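PDB 3LDU: putative methylase from Clostridium difficile, which probably methylates guanine in ribosomal RNA and holds a GTP molecule in its methyltransferase domain. Local coordinates for residues A[75-80]-A[115-120]; A[52-57]-A[222-227]. All blocks are in the same frame, centred on the assembly; numbering follows the deposited sequence.

Interaction 1 of 2, residues A[75-80]-A[115-120]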
ATOM      1  N   ASP A  75      27.242  -6.687 -20.812  1.00 31.49           N
ATOM      2  CA  ASP A  75      27.547  -5.768 -21.910  1.00 32.85           C
ATOM      3  C   ASP A  75      26.258  -5.169 -22.499  1.00 29.78           C
ATOM      4  O   ASP A  75      26.175  -3.964 -22.745  1.00 31.04           O
ATOM      5  CB  ASP A  75      28.371  -6.470 -22.997  1.00 32.68           C
ATOM      6  CG  ASP A  75      29.768  -6.846 -22.523  1.00 43.47           C
ATOM      7  OD1 ASP A  75      30.334  -6.117 -21.680  1.00 47.94           O
ATOM      8  OD2 ASP A  75      30.308  -7.870 -22.998  1.00 47.53           O
ATOM      9  N   GLU A  76      25.251  -6.004 -22.713  1.00 25.81           N
ATOM     10  CA  GLU A  76      23.986  -5.528 -23.260  1.00 23.16           C
ATOM     11  C   GLU A  76      23.276  -4.585 -22.273  1.00 26.89           C
ATOM     12  O   GLU A  76      22.727  -3.562 -22.672  1.00 26.53           O
ATOM     13  CB  GLU A  76      23.089  -6.707 -23.654  1.00 37.44           C
ATOM     14  CG  GLU A  76      21.867  -6.306 -24.465  1.00 42.12           C
ATOM     15  CD  GLU A  76      21.058  -7.496 -24.971  1.00 47.15           C
ATOM     16  OE1 GLU A  76      20.219  -7.289 -25.882  1.00 45.80           O
ATOM     17  OE2 GLU A  76      21.251  -8.629 -24.465  1.00 37.48           O
ATOM     18  N   LEU A  77      23.284  -4.946 -20.990  1.00 26.41           N
ATOM     19  CA  LEU A  77      22.723  -4.083 -19.941  1.00 26.20           C
ATOM     20  C   LEU A  77      23.419  -2.710 -19.942  1.00 28.52           C
ATOM     21  O   LEU A  77      22.765  -1.665 -19.908  1.00 23.44           O
ATOM     22  CB  LEU A  77      22.862  -4.753 -18.565  1.00 23.83           C
ATOM     23  CG  LEU A  77      22.500  -3.906 -17.333  1.00 24.26           C
ATOM     24  CD1 LEU A  77      21.021  -3.560 -17.368  1.00 23.76           C
ATOM     25  CD2 LEU A  77      22.823  -4.637 -16.029  1.00 23.24           C
ATOM     26  N   PHE A  78      24.746  -2.724 -19.986  1.00 25.17           N
ATOM     27  CA  PHE A  78      25.521  -1.480 -20.036  1.00 28.11           C
ATOM     28  C   PHE A  78      25.206  -0.632 -21.271  1.00 28.28           C
ATOM     29  O   PHE A  78      24.869   0.544 -21.158  1.00 26.82           O
ATOM     30  CB  PHE A  78      27.027  -1.762 -19.977  1.00 27.53           C
ATOM     31  CG  PHE A  78      27.867  -0.522 -20.054  1.00 25.32           C
ATOM     32  CD1 PHE A  78      28.010   0.298 -18.949  1.00 29.45           C
ATOM     33  CD2 PHE A  78      28.489  -0.164 -21.237  1.00 33.22           C
ATOM     34  CE1 PHE A  78      28.773   1.452 -19.015  1.00 26.85           C
ATOM     35  CE2 PHE A  78      29.257   0.991 -21.316  1.00 35.52           C
ATOM     36  CZ  PHE A  78      29.405   1.799 -20.201  1.00 31.83           C
ATOM     37  N   GLU A  79      25.311  -1.227 -22.452  1.00 26.40           N
ATOM     38  CA  GLU A  79      25.061  -0.473 -23.680  1.00 29.70           C
ATOM     39  C   GLU A  79      23.654   0.128 -23.725  1.00 26.44           C
ATOM     40  O   GLU A  79      23.483   1.291 -24.103  1.00 29.14           O
ATOM     41  CB  GLU A  79      25.333  -1.330 -24.918  1.00 31.88           C
ATOM     42  CG  GLU A  79      26.818  -1.634 -25.126  1.00 44.11           C
ATOM     43  CD  GLU A  79      27.646  -0.382 -25.439  1.00 54.74           C
ATOM     44  OE1 GLU A  79      27.123   0.522 -26.130  1.00 60.46           O
ATOM     45  OE2 GLU A  79      28.818  -0.306 -25.000  1.00 48.88           O
ATOM     46  N   ASN A  80      22.648  -0.647 -23.331  1.00 23.85           N
ATOM     47  CA  ASN A  80      21.280  -0.139 -23.364  1.00 24.18           C
ATOM     48  C   ASN A  80      21.020   0.948 -22.328  1.00 28.93           C
ATOM     49  O   ASN A  80      20.248   1.874 -22.570  1.00 29.09           O
ATOM     50  CB  ASN A  80      20.266  -1.285 -23.223  1.00 27.61           C
ATOM     51  CG  ASN A  80      20.275  -2.212 -24.425  1.00 41.22           C
ATOM     52  OD1 ASN A  80      20.688  -1.816 -25.514  1.00 54.68           O
ATOM     53  ND2 ASN A  80      19.837  -3.445 -24.234  1.00 37.61           N
ATOM     54  N   GLN A 115      23.463  -3.534 -10.327  1.00 21.61           N
ATOM     55  CA  GLN A 115      23.513  -2.185  -9.770  1.00 20.93           C
ATOM     56  C   GLN A 115      24.779  -1.457 -10.204  1.00 24.49           C
ATOM     57  O   GLN A 115      24.714  -0.292 -10.589  1.00 23.54           O
ATOM     58  CB  GLN A 115      23.447  -2.198  -8.241  1.00 25.26           C
ATOM     59  CG  GLN A 115      22.098  -2.625  -7.653  1.00 23.75           C
ATOM     60  CD  GLN A 115      22.193  -2.733  -6.133  1.00 33.79           C
ATOM     61  OE1 GLN A 115      22.734  -3.701  -5.610  1.00 37.12           O
ATOM     62  NE2 GLN A 115      21.711  -1.712  -5.424  1.00 31.11           N
ATOM     63  N   ALA A 116      25.922  -2.139 -10.124  1.00 20.21           N
ATOM     64  CA  ALA A 116      27.198  -1.512 -10.465  1.00 21.17           C
ATOM     65  C   ALA A 116      27.252  -1.144 -11.940  1.00 21.25           C
ATOM     66  O   ALA A 116      27.721  -0.072 -12.283  1.00 22.09           O
ATOM     67  CB  ALA A 116      28.370  -2.422 -10.122  1.00 25.06           C
ATOM     68  N   ILE A 117      26.794  -2.047 -12.804  1.00 24.93           N
ATOM     69  CA  ILE A 117      26.844  -1.814 -14.244  1.00 24.76           C
ATOM     70  C   ILE A 117      25.922  -0.657 -14.642  1.00 21.94           C
ATOM     71  O   ILE A 117      26.292   0.192 -15.458  1.00 22.44           O
ATOM     72  CB  ILE A 117      26.502  -3.093 -15.047  1.00 26.20           C
ATOM     73  CG1 ILE A 117      27.643  -4.115 -14.947  1.00 25.24           C
ATOM     74  CG2 ILE A 117      26.208  -2.757 -16.514  1.00 24.88           C
ATOM     75  CD1 ILE A 117      28.852  -3.790 -15.831  1.00 28.22           C
ATOM     76  N   VAL A 118      24.728  -0.616 -14.058  1.00 21.24           N
ATOM     77  CA  VAL A 118      23.815   0.488 -14.323  1.00 22.69           C
ATOM     78  C   VAL A 118      24.415   1.811 -13.833  1.00 23.98           C
ATOM     79  O   VAL A 118      24.345   2.821 -14.533  1.00 23.17           O
ATOM     80  CB  VAL A 118      22.398   0.229 -13.712  1.00 19.83           C
ATOM     81  CG1 VAL A 118      21.569   1.501 -13.674  1.00 21.75           C
ATOM     82  CG2 VAL A 118      21.672  -0.844 -14.520  1.00 21.02           C
ATOM     83  N   LYS A 119      25.013   1.804 -12.642  1.00 23.02           N
ATOM     84  CA  LYS A 119      25.712   2.992 -12.142  1.00 22.75           C
ATOM     85  C   LYS A 119      26.748   3.473 -13.160  1.00 24.28           C
ATOM     86  O   LYS A 119      26.775   4.644 -13.541  1.00 24.27           O
ATOM     87  CB  LYS A 119      26.387   2.697 -10.796  1.00 23.93           C
ATOM     88  CG  LYS A 119      27.104   3.900 -10.184  1.00 29.19           C
ATOM     89  CD  LYS A 119      26.124   4.997  -9.785  1.00 34.90           C
ATOM     90  CE  LYS A 119      26.847   6.189  -9.144  1.00 37.59           C
ATOM     91  NZ  LYS A 119      25.917   7.178  -8.504  1.00 34.94           N
ATOM     92  N   LYS A 120      27.594   2.561 -13.613  1.00 22.70           N
ATOM     93  CA  LYS A 120      28.646   2.920 -14.563  1.00 23.19           C
ATOM     94  C   LYS A 120      28.061   3.515 -15.848  1.00 25.23           C
ATOM     95  O   LYS A 120      28.568   4.521 -16.364  1.00 25.28           O
ATOM     96  CB  LYS A 120      29.515   1.697 -14.876  1.00 23.84           C
ATOM     97  CG  LYS A 120      30.711   1.967 -15.796  1.00 27.70           C
ATOM     98  CD  LYS A 120      31.609   0.731 -15.825  1.00 38.61           C
ATOM     99  CE  LYS A 120      31.988   0.314 -17.233  1.00 52.75           C
ATOM    100  NZ  LYS A 120      32.270  -1.155 -17.308  1.00 51.21           N
TER
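Lys120 NZ sits over a face of the Phe78 ring, 4.9 Å from the ring centroid and 20° off the ring normal. This is a cation-pi contact. The two side chains cross at about a right angle, and Lys120 CG comes obliquely to within 3.8 Å of Phe78 CE1. A bend at chi3 (132°) turns the ammonium end over the face. At the ring edge, close to its plane, Ile117 O lies 3.9 Å from Phe78 CD1.

The two helices, 74-82 and 111-129, belong to the THUMP domain, a fold generally linked to RNA binding. They run side by side in the same general direction. The axes of the segments come within 8.7 Å and cross at -32°. Phe78 and Ile117 are level with each other at the crossing. Apart from the cation-pi pair the contact is apolar. Ile117 CG2 points between Leu77 and Phe78, 3.7 Å from Phe78 CB and 3.9 Å from Leu77 CD2. This methyl stands anti to the backbone N of Ile117, which places it between the two side chains of helix 74-82. Leu77 splits its two methyls between partners: CD2 goes to Ile117, and CD1 meets Val118 CG2 at 4.0 Å. The buried side of the pair rests on the sheet, where Leu77 touches Phe69 of strand 63-70 and Val118 touches Ile98 of strand 98-104. Phe78 also touches Ala121 and Glu124, further along helix 111-129.

Interaction 2 of 2, residues A[52-57]-A[222-227]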
ATOM      1  N   SER A  52      -0.520  10.614  -7.543  1.00 21.07           N
ATOM      2  CA  SER A  52      -0.389   9.182  -7.233  1.00 23.44           C
ATOM      3  C   SER A  52       0.171   8.958  -5.836  1.00 19.91           C
ATOM      4  O   SER A  52      -0.369   8.166  -5.058  1.00 19.59           O
ATOM      5  CB  SER A  52       0.477   8.486  -8.284  1.00 23.77           C
ATOM      6  OG  SER A  52      -0.167   8.542  -9.543  1.00 23.40           O
ATOM      7  N   ASN A  53       1.242   9.663  -5.500  1.00 18.25           N
ATOM      8  CA  ASN A  53       1.784   9.616  -4.147  1.00 19.82           C
ATOM      9  C   ASN A  53       0.786  10.127  -3.111  1.00 21.70           C
ATOM     10  O   ASN A  53       0.686   9.585  -2.009  1.00 21.35           O
ATOM     11  CB  ASN A  53       3.077  10.445  -4.066  1.00 18.08           C
ATOM     12  CG  ASN A  53       4.259   9.699  -4.616  1.00 22.73           C
ATOM     13  OD1 ASN A  53       4.689   8.702  -4.040  1.00 18.41           O
ATOM     14  ND2 ASN A  53       4.792  10.164  -5.746  1.00 19.76           N
HETATM   15  N   MSE A  54       0.030  11.157  -3.474  1.00 21.57           N
HETATM   16  CA  MSE A  54      -0.893  11.779  -2.523  1.00 21.87           C
HETATM   17  C   MSE A  54      -2.071  10.872  -2.187  1.00 19.19           C
HETATM   18  O   MSE A  54      -2.513  10.803  -1.026  1.00 23.21           O
HETATM   19  CB  MSE A  54      -1.430  13.090  -3.093  1.00 26.71           C
HETATM   20  CG  MSE A  54      -2.414  13.824  -2.190  1.00 28.48           C
HETATM   21 SE   MSE A  54      -1.658  14.336  -0.453  0.60 33.83          SE
HETATM   22  CE  MSE A  54       0.072  14.878  -0.991  1.00 23.66           C
ATOM     23  N   TRP A  55      -2.584  10.195  -3.212  1.00 20.93           N
ATOM     24  CA  TRP A  55      -3.908   9.584  -3.137  1.00 21.16           C
ATOM     25  C   TRP A  55      -3.945   8.056  -3.098  1.00 20.15           C
ATOM     26  O   TRP A  55      -4.902   7.482  -2.575  1.00 21.28           O
ATOM     27  CB  TRP A  55      -4.791  10.091  -4.293  1.00 22.53           C
ATOM     28  CG  TRP A  55      -5.312  11.484  -4.053  1.00 21.27           C
ATOM     29  CD1 TRP A  55      -4.851  12.653  -4.611  1.00 22.85           C
ATOM     30  CD2 TRP A  55      -6.350  11.850  -3.146  1.00 23.50           C
ATOM     31  NE1 TRP A  55      -5.571  13.718  -4.115  1.00 24.29           N
ATOM     32  CE2 TRP A  55      -6.493  13.254  -3.213  1.00 21.41           C
ATOM     33  CE3 TRP A  55      -7.190  11.130  -2.284  1.00 23.57           C
ATOM     34  CZ2 TRP A  55      -7.441  13.945  -2.459  1.00 20.63           C
ATOM     35  CZ3 TRP A  55      -8.120  11.815  -1.533  1.00 25.38           C
ATOM     36  CH2 TRP A  55      -8.241  13.208  -1.623  1.00 24.44           C
ATOM     37  N   LEU A  56      -2.937   7.385  -3.652  1.00 18.53           N
ATOM     38  CA  LEU A  56      -3.020   5.923  -3.715  1.00 18.75           C
ATOM     39  C   LEU A  56      -2.801   5.266  -2.343  1.00 19.74           C
ATOM     40  O   LEU A  56      -1.753   5.460  -1.713  1.00 21.05           O
ATOM     41  CB  LEU A  56      -2.016   5.381  -4.749  1.00 15.66           C
ATOM     42  CG  LEU A  56      -2.275   5.837  -6.179  1.00 19.25           C
ATOM     43  CD1 LEU A  56      -1.169   5.286  -7.095  1.00 23.22           C
ATOM     44  CD2 LEU A  56      -3.655   5.390  -6.665  1.00 22.74           C
ATOM     45  N   ARG A  57      -3.789   4.485  -1.892  1.00 18.09           N
ATOM     46  CA  ARG A  57      -3.734   3.816  -0.588  1.00 18.19           C
ATOM     47  C   ARG A  57      -3.204   2.395  -0.664  1.00 18.85           C
ATOM     48  O   ARG A  57      -2.775   1.847   0.347  1.00 22.53           O
ATOM     49  CB  ARG A  57      -5.124   3.782   0.053  1.00 16.58           C
ATOM     50  CG  ARG A  57      -5.807   5.127   0.093  1.00 19.60           C
ATOM     51  CD  ARG A  57      -7.140   5.072   0.809  1.00 24.09           C
ATOM     52  NE  ARG A  57      -7.919   6.287   0.573  1.00 23.67           N
ATOM     53  CZ  ARG A  57      -7.912   7.340   1.377  1.00 20.87           C
ATOM     54  NH1 ARG A  57      -7.160   7.335   2.481  1.00 23.62           N
ATOM     55  NH2 ARG A  57      -8.642   8.402   1.071  1.00 23.91           N
ATOM     56  N   PRO A 222      -4.011   9.621   1.722  1.00 19.64           N
ATOM     57  CA  PRO A 222      -3.008   8.924   2.535  1.00 26.14           C
ATOM     58  C   PRO A 222      -1.720   9.717   2.687  1.00 29.18           C
ATOM     59  O   PRO A 222      -1.091   9.651   3.746  1.00 34.39           O
ATOM     60  CB  PRO A 222      -2.745   7.622   1.756  1.00 22.81           C
ATOM     61  CG  PRO A 222      -3.342   7.846   0.395  1.00 25.98           C
ATOM     62  CD  PRO A 222      -4.483   8.794   0.601  1.00 22.18           C
ATOM     63  N   GLY A 223      -1.342  10.475   1.662  1.00 21.86           N
ATOM     64  CA  GLY A 223      -0.060  11.178   1.682  1.00 28.83           C
ATOM     65  C   GLY A 223      -0.080  12.570   2.293  1.00 29.03           C
ATOM     66  O   GLY A 223       0.915  13.295   2.235  1.00 25.59           O
ATOM     67  N   LEU A 224      -1.209  12.940   2.893  1.00 23.83           N
ATOM     68  CA  LEU A 224      -1.435  14.322   3.330  1.00 24.59           C
ATOM     69  C   LEU A 224      -0.456  14.785   4.397  1.00 32.71           C
ATOM     70  O   LEU A 224      -0.057  15.952   4.418  1.00 37.08           O
ATOM     71  CB  LEU A 224      -2.876  14.485   3.824  1.00 30.72           C
ATOM     72  CG  LEU A 224      -3.504  15.876   3.922  1.00 38.04           C
ATOM     73  CD1 LEU A 224      -3.426  16.667   2.602  1.00 36.51           C
ATOM     74  CD2 LEU A 224      -4.945  15.744   4.410  1.00 42.76           C
ATOM     75  N   ASN A 225      -0.053  13.879   5.278  1.00 30.28           N
ATOM     76  CA  ASN A 225       0.820  14.261   6.382  1.00 35.28           C
ATOM     77  C   ASN A 225       2.223  13.676   6.298  1.00 41.77           C
ATOM     78  O   ASN A 225       2.869  13.464   7.324  1.00 40.27           O
ATOM     79  CB  ASN A 225       0.179  13.909   7.730  1.00 39.89           C
ATOM     80  CG  ASN A 225      -1.029  14.772   8.043  1.00 46.94           C
ATOM     81  OD1 ASN A 225      -1.000  15.991   7.857  1.00 49.63           O
ATOM     82  ND2 ASN A 225      -2.097  14.146   8.525  1.00 45.29           N
ATOM     83  N   ARG A 226       2.697  13.415   5.081  1.00 34.53           N
ATOM     84  CA  ARG A 226       4.069  12.969   4.910  1.00 29.32           C
ATOM     85  C   ARG A 226       4.725  13.632   3.703  1.00 31.15           C
ATOM     86  O   ARG A 226       4.066  14.337   2.931  1.00 25.44           O
ATOM     87  CB  ARG A 226       4.157  11.450   4.790  1.00 24.69           C
ATOM     88  CG  ARG A 226       3.323  10.852   3.665  1.00 24.63           C
ATOM     89  CD  ARG A 226       3.878   9.490   3.285  1.00 24.63           C
ATOM     90  NE  ARG A 226       5.167   9.624   2.609  1.00 23.50           N
ATOM     91  CZ  ARG A 226       5.976   8.609   2.302  1.00 26.27           C
ATOM     92  NH1 ARG A 226       5.648   7.370   2.629  1.00 23.37           N
ATOM     93  NH2 ARG A 226       7.127   8.830   1.680  1.00 27.29           N
ATOM     94  N   GLU A 227       6.021  13.405   3.543  1.00 25.19           N
ATOM     95  CA  GLU A 227       6.714  13.975   2.393  1.00 29.09           C
ATOM     96  C   GLU A 227       7.245  12.906   1.434  1.00 25.27           C
ATOM     97  O   GLU A 227       7.294  11.718   1.764  1.00 23.09           O
ATOM     98  CB  GLU A 227       7.787  14.971   2.810  1.00 40.08           C
ATOM     99  CG  GLU A 227       8.895  14.436   3.671  1.00 47.49           C
ATOM    100  CD  GLU A 227       9.759  15.564   4.219  1.00 57.47           C
ATOM    101  OE1 GLU A 227      10.810  15.876   3.610  1.00 59.52           O
ATOM    102  OE2 GLU A 227       9.371  16.159   5.247  1.00 59.20           O
TER
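This is a buried contact between domains: the C-terminal end of helix 48-55, in the ferredoxin-like domain, meets a loop of the Rossmann-like methyltransferase domain. The loop lies between helices 208-217 and 238-251, and Gly223 to Arg226 form a type I beta turn in it. A single hydrogen bond joins the two segments. Gly223 N donates to Met54 O at 3.0 Å, with an N-H...O angle of 160°. The carbonyl is in the last turn of the helix, so the loop supplies a donor where the helix runs out. Backbones come close here, with Met54 CA and Gly223 CA 4.3 Å apart.

Pro222 is the main wedge. Its CD and CG pack on the carbonyl oxygens of the helix end: CD is 3.3 Å from Met54 O and CG is 3.4 Å from Trp55 O. Leu56 O also lies close to Pro222 CG. Met54 is a selenomethionine. Its chain leaves the backbone with CG anti to N (chi1 180°), then bends at chi2 and chi3. The bends lay SE against the turn backbone, 3.6 Å from Gly223 C, and SE also meets Leu224 CD1 at 4.2 Å. Trp241 and Arg245 of helix 238-251 touch the same side chain.

Arg57 crosses Pro222 at about a right angle, and its CG packs 3.7 Å from Pro222 CG. Its NH1 bonds to Met220 O, and Pro222 CD lies over one face of the guanidinium, toward its rim, 3.6 Å from NH1.

Overall arrangement
From the N terminus the chain runs through the first strands and helix 18-27 of the ferredoxin-like domain to helix 48-55, whose end gives the first half of interaction 2. It then enters the THUMP domain. Helix 74-82 and helix 111-129 meet there in interaction 1, which closes a short loop of 34 residues. The chain goes on into the methyltransferase domain and only then reaches 222-227, completing interaction 2 after 164 intervening residues. Interaction 1 therefore falls wholly within the longer loop. The contacts do not touch: their centres are 33 Å apart and their nearest atoms about 19 Å. One joins two helices of a single domain, the other ties two domains together.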